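Local coordinates for protein bradavidin 2 (Bradyrhizobium japonicum, PDB 4GGT) that probably binds biotin, as a bacterial member of the avidin family, at residues F69-T81 / S85-V96. Sequence-based numbering, arbitrary orientation.
Sequences FAQCNSFTRWVGT and SQMPTSWTLFYV
Trp91 lays its CB over one face of the Trp78 indole, 3.9 Å from the centroid of the five-membered ring, a CH-pi contact. The two five-membered rings meet obliquely, their planes at 57°. Thr76 CG2 packs on the Trp78 ring, while Thr89 OG1 sits at its edge, 3.3 Å from Trp78 CD1. Trp78 NE1 and Thr89 OG1 are both hydrogen-bonded to Asp109, a biotin-binding residue, through its carboxylate and its backbone carbonyl respectively. With an alanine at Trp78, Asp109 OD2 would probably lose this donor and a gap would open beneath Trp91 CB. Leu93 CD1 comes to 3.2 Å from Thr76 OG1.

On the other face of the sheet, Phe75 and Phe94 lie side by side, with Phe94 CB over the Phe75 ring. Arg77 has CG anti to its N (chi1 -175°) and bends at chi2 and chi3, which brings NH1 3.5 Å from Thr92 OG1. One water bridges Arg77 NH2 and Thr92 OG1. Val79 CG1 lies over the guanidinium.

Paired backbone bonds join Phe75–Phe94, Arg77–Thr92 and Val79–Ser90. This is an antiparallel beta hairpin of the avidin barrel; its inward face carries Trp78 and Ser74, a biotin-binding residue.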
loop_
_atom_site.group_PDB
_atom_site.type_symbol
_atom_site.label_atom_id
_atom_site.label_comp_id
_atom_site.label_asym_id
_atom_site.label_seq_id
_atom_site.Cartn_x
_atom_site.Cartn_y
_atom_site.Cartn_z
ATOM N N PHE A 69 -2.153 -9.785 0.004
ATOM C CA PHE A 69 -0.998 -10.612 0.362
ATOM C C PHE A 69 -1.502 -12.052 0.251
ATOM O O PHE A 69 -2.083 -12.604 1.200
ATOM C CB PHE A 69 -0.493 -10.299 1.775
ATOM C CG PHE A 69 -0.133 -8.843 1.970
ATOM C CD1 PHE A 69 -1.078 -7.957 2.470
ATOM C CD2 PHE A 69 1.118 -8.377 1.579
ATOM C CE1 PHE A 69 -0.753 -6.586 2.629
ATOM C CE2 PHE A 69 1.466 -7.020 1.716
ATOM C CZ PHE A 69 0.541 -6.139 2.241
ATOM N N ALA A 70 -1.346 -12.616 -0.936
ATOM C CA ALA A 70 -2.169 -13.767 -1.337
ATOM C C ALA A 70 -1.958 -14.975 -0.449
ATOM O O ALA A 70 -2.945 -15.642 -0.060
ATOM C CB ALA A 70 -1.929 -14.114 -2.792
ATOM N N GLN A 71 -0.703 -15.241 -0.101
ATOM C CA GLN A 71 -0.380 -16.463 0.657
ATOM C C GLN A 71 -0.811 -16.371 2.127
ATOM O O GLN A 71 -0.847 -17.377 2.837
ATOM C CB GLN A 71 1.117 -16.804 0.518
ATOM C CG GLN A 71 1.529 -17.319 -0.879
ATOM C CD GLN A 71 1.353 -16.296 -1.996
ATOM O OE1 GLN A 71 0.750 -16.594 -3.040
ATOM N NE2 GLN A 71 1.853 -15.082 -1.780
ATOM N N CYS A 72 -1.174 -15.164 2.562
ATOM C CA CYS A 72 -1.555 -14.851 3.935
ATOM C C CYS A 72 -3.051 -14.561 4.130
ATOM O O CYS A 72 -3.466 -14.183 5.224
ATOM C CB CYS A 72 -0.723 -13.653 4.422
ATOM S SG CYS A 72 1.067 -14.067 4.418
ATOM N N ASN A 73 -3.873 -14.723 3.088
ATOM C CA ASN A 73 -5.312 -14.459 3.244
ATOM C C ASN A 73 -5.591 -13.108 3.894
ATOM O O ASN A 73 -6.332 -12.965 4.882
ATOM C CB ASN A 73 -6.049 -15.604 3.996
ATOM C CG ASN A 73 -5.674 -16.993 3.480
ATOM O OD1 ASN A 73 -5.185 -17.822 4.246
ATOM N ND2 ASN A 73 -5.854 -17.233 2.206
ATOM N N SER A 74 -4.978 -12.087 3.313
ATOM C CA SER A 74 -5.197 -10.761 3.821
ATOM C C SER A 74 -5.078 -9.764 2.696
ATOM O O SER A 74 -4.405 -10.020 1.686
ATOM C CB SER A 74 -4.250 -10.434 4.983
ATOM O OG SER A 74 -2.915 -10.656 4.660
ATOM N N PHE A 75 -5.746 -8.647 2.892
ATOM C CA PHE A 75 -5.509 -7.492 2.040
ATOM C C PHE A 75 -5.632 -6.221 2.829
ATOM O O PHE A 75 -6.311 -6.159 3.867
ATOM C CB PHE A 75 -6.416 -7.500 0.797
ATOM C CG PHE A 75 -7.868 -7.393 1.111
ATOM C CD1 PHE A 75 -8.438 -6.145 1.340
ATOM C CD2 PHE A 75 -8.675 -8.541 1.172
ATOM C CE1 PHE A 75 -9.793 -6.023 1.655
ATOM C CE2 PHE A 75 -10.052 -8.425 1.449
ATOM C CZ PHE A 75 -10.604 -7.168 1.683
ATOM N N THR A 76 -4.954 -5.194 2.342
ATOM C CA THR A 76 -5.030 -3.857 2.950
ATOM C C THR A 76 -5.427 -2.839 1.895
ATOM O O THR A 76 -4.961 -2.927 0.769
ATOM C CB THR A 76 -3.687 -3.517 3.539
ATOM O OG1 THR A 76 -3.361 -4.549 4.470
ATOM C CG2 THR A 76 -3.689 -2.142 4.259
ATOM N N ARG A 77 -6.262 -1.880 2.287
ATOM C CA ARG A 77 -6.613 -0.783 1.405
ATOM C C ARG A 77 -6.121 0.472 2.078
ATOM O O ARG A 77 -6.500 0.729 3.248
ATOM C CB ARG A 77 -8.120 -0.698 1.226
ATOM C CG ARG A 77 -8.533 0.390 0.198
ATOM C CD ARG A 77 -8.710 1.778 0.851
ATOM N NE ARG A 77 -9.982 1.986 1.562
ATOM C CZ ARG A 77 -10.131 2.133 2.876
ATOM N NH1 ARG A 77 -9.117 2.010 3.755
ATOM N NH2 ARG A 77 -11.343 2.352 3.335
ATOM N N TRP A 78 -5.379 1.280 1.312
ATOM C CA TRP A 78 -4.931 2.596 1.805
ATOM C C TRP A 78 -5.721 3.665 1.045
ATOM O O TRP A 78 -5.964 3.533 -0.162
ATOM C CB TRP A 78 -3.456 2.798 1.479
ATOM C CG TRP A 78 -2.460 2.047 2.312
ATOM C CD1 TRP A 78 -1.730 2.539 3.351
ATOM C CD2 TRP A 78 -2.021 0.698 2.102
ATOM N NE1 TRP A 78 -0.878 1.571 3.853
ATOM C CE2 TRP A 78 -1.035 0.422 3.101
ATOM C CE3 TRP A 78 -2.368 -0.307 1.186
ATOM C CZ2 TRP A 78 -0.395 -0.826 3.196
ATOM C CZ3 TRP A 78 -1.748 -1.552 1.271
ATOM C CH2 TRP A 78 -0.755 -1.803 2.289
ATOM N N VAL A 79 -6.119 4.728 1.750
ATOM C CA VAL A 79 -6.750 5.854 1.120
ATOM C C VAL A 79 -6.042 7.109 1.685
ATOM O O VAL A 79 -5.697 7.147 2.869
ATOM C CB VAL A 79 -8.298 5.861 1.314
ATOM C CG1 VAL A 79 -8.685 5.608 2.791
ATOM C CG2 VAL A 79 -8.900 7.136 0.738
ATOM N N GLY A 80 -5.755 8.067 0.824
ATOM C CA GLY A 80 -5.017 9.253 1.257
ATOM C C GLY A 80 -4.883 10.297 0.176
ATOM O O GLY A 80 -5.743 10.431 -0.712
ATOM N N THR A 81 -3.778 11.014 0.231
ATOM C CA THR A 81 -3.564 12.140 -0.683
ATOM C C THR A 81 -2.082 12.288 -0.896
ATOM O O THR A 81 -1.289 11.665 -0.190
ATOM C CB THR A 81 -4.139 13.491 -0.128
ATOM O OG1 THR A 81 -3.475 13.820 1.096
ATOM C CG2 THR A 81 -5.609 13.389 0.151
ATOM N N SER A 85 6.246 15.480 -1.522
ATOM C CA SER A 85 7.071 14.277 -1.352
ATOM C C SER A 85 6.495 13.339 -0.255
ATOM O O SER A 85 7.116 12.367 0.157
ATOM C CB SER A 85 8.522 14.680 -1.052
ATOM O OG SER A 85 9.380 13.556 -1.138
ATOM N N GLN A 86 5.299 13.664 0.224
ATOM C CA GLN A 86 4.686 12.878 1.302
ATOM C C GLN A 86 3.274 12.441 0.944
ATOM O O GLN A 86 2.531 13.163 0.256
ATOM C CB GLN A 86 4.699 13.670 2.613
ATOM C CG GLN A 86 6.153 13.856 3.136
ATOM C CD GLN A 86 6.369 13.591 4.634
ATOM O OE1 GLN A 86 5.685 14.166 5.489
ATOM N NE2 GLN A 86 7.374 12.748 4.956
ATOM N N MET A 87 2.898 11.264 1.438
ATOM C CA MET A 87 1.647 10.663 1.056
ATOM C C MET A 87 0.977 10.154 2.329
ATOM O O MET A 87 1.100 8.969 2.690
ATOM C CB MET A 87 1.870 9.512 0.054
ATOM C CG MET A 87 0.585 8.822 -0.358
ATOM S SD MET A 87 0.866 7.273 -1.225
ATOM C CE MET A 87 1.701 7.748 -2.702
ATOM N N PRO A 88 0.255 11.042 3.022
ATOM C CA PRO A 88 -0.422 10.560 4.210
ATOM C C PRO A 88 -1.611 9.686 3.846
ATOM O O PRO A 88 -2.316 9.970 2.900
ATOM C CB PRO A 88 -0.879 11.854 4.910
ATOM C CG PRO A 88 -1.064 12.858 3.757
ATOM C CD PRO A 88 0.004 12.474 2.745
ATOM N N THR A 89 -1.852 8.636 4.623
ATOM C CA THR A 89 -2.925 7.694 4.294
ATOM C C THR A 89 -3.510 7.108 5.570
ATOM O O THR A 89 -2.864 7.127 6.640
ATOM C CB THR A 89 -2.411 6.462 3.484
ATOM O OG1 THR A 89 -1.462 5.736 4.287
ATOM C CG2 THR A 89 -1.812 6.845 2.135
ATOM N N SER A 90 -4.745 6.614 5.468
ATOM C CA SER A 90 -5.289 5.734 6.511
ATOM C C SER A 90 -5.442 4.352 5.874
ATOM O O SER A 90 -5.599 4.252 4.670
ATOM C CB SER A 90 -6.642 6.205 7.026
ATOM O OG SER A 90 -7.611 6.331 5.975
ATOM N N TRP A 91 -5.362 3.289 6.665
ATOM C CA TRP A 91 -5.578 1.978 6.050
ATOM C C TRP A 91 -6.492 1.083 6.853
ATOM O O TRP A 91 -6.693 1.315 8.038
ATOM C CB TRP A 91 -4.254 1.281 5.755
ATOM C CG TRP A 91 -3.358 1.220 6.942
ATOM C CD1 TRP A 91 -2.308 2.044 7.207
ATOM C CD2 TRP A 91 -3.441 0.289 8.045
ATOM N NE1 TRP A 91 -1.710 1.664 8.384
ATOM C CE2 TRP A 91 -2.392 0.608 8.927
ATOM C CE3 TRP A 91 -4.283 -0.799 8.351
ATOM C CZ2 TRP A 91 -2.152 -0.115 10.112
ATOM C CZ3 TRP A 91 -4.071 -1.504 9.539
ATOM C CH2 TRP A 91 -3.005 -1.167 10.405
ATOM N N THR A 92 -7.037 0.067 6.188
ATOM C CA THR A 92 -7.898 -0.924 6.824
ATOM C C THR A 92 -7.359 -2.254 6.284
ATOM O O THR A 92 -7.190 -2.393 5.074
ATOM C CB THR A 92 -9.361 -0.723 6.406
ATOM O OG1 THR A 92 -9.823 0.559 6.863
ATOM C CG2 THR A 92 -10.283 -1.837 6.977
ATOM N N LEU A 93 -7.023 -3.164 7.205
ATOM C CA LEU A 93 -6.485 -4.500 6.909
ATOM C C LEU A 93 -7.602 -5.491 7.230
ATOM O O LEU A 93 -8.239 -5.404 8.284
ATOM C CB LEU A 93 -5.286 -4.794 7.820
ATOM C CG LEU A 93 -4.892 -6.268 7.980
ATOM C CD1 LEU A 93 -4.261 -6.757 6.673
ATOM C CD2 LEU A 93 -3.960 -6.488 9.193
ATOM N N PHE A 94 -7.851 -6.415 6.314
ATOM C CA PHE A 94 -8.738 -7.547 6.594
ATOM C C PHE A 94 -7.945 -8.825 6.501
ATOM O O PHE A 94 -7.191 -9.016 5.567
ATOM C CB PHE A 94 -9.913 -7.566 5.627
ATOM C CG PHE A 94 -11.154 -6.917 6.191
ATOM C CD1 PHE A 94 -11.357 -5.546 6.068
ATOM C CD2 PHE A 94 -12.061 -7.665 6.929
ATOM C CE1 PHE A 94 -12.484 -4.938 6.617
ATOM C CE2 PHE A 94 -13.201 -7.072 7.484
ATOM C CZ PHE A 94 -13.415 -5.702 7.309
ATOM N N TYR A 95 -8.064 -9.677 7.513
ATOM C CA TYR A 95 -7.284 -10.907 7.548
ATOM C C TYR A 95 -8.061 -11.954 8.307
ATOM O O TYR A 95 -9.165 -11.689 8.768
ATOM C CB TYR A 95 -5.898 -10.678 8.180
ATOM C CG TYR A 95 -5.893 -10.283 9.649
ATOM C CD1 TYR A 95 -6.497 -9.109 10.083
ATOM C CD2 TYR A 95 -5.231 -11.076 10.599
ATOM C CE1 TYR A 95 -6.472 -8.735 11.419
ATOM C CE2 TYR A 95 -5.200 -10.710 11.940
ATOM C CZ TYR A 95 -5.828 -9.539 12.338
ATOM O OH TYR A 95 -5.815 -9.153 13.660
ATOM N N VAL A 96 -7.478 -13.141 8.368
ATOM C CA VAL A 96 -8.008 -14.261 9.130
ATOM C C VAL A 96 -7.022 -14.527 10.261
ATOM O O VAL A 96 -5.841 -14.756 9.997
ATOM C CB VAL A 96 -8.154 -15.519 8.244
ATOM C CG1 VAL A 96 -8.914 -16.596 8.984
ATOM C CG2 VAL A 96 -8.870 -15.184 6.934
HETATM O O HOH W 1 -4.291 -13.584 7.692
HETATM O O HOH W 2 -9.070 3.948 5.653
HETATM O O HOH W 3 -12.104 1.729 5.978
#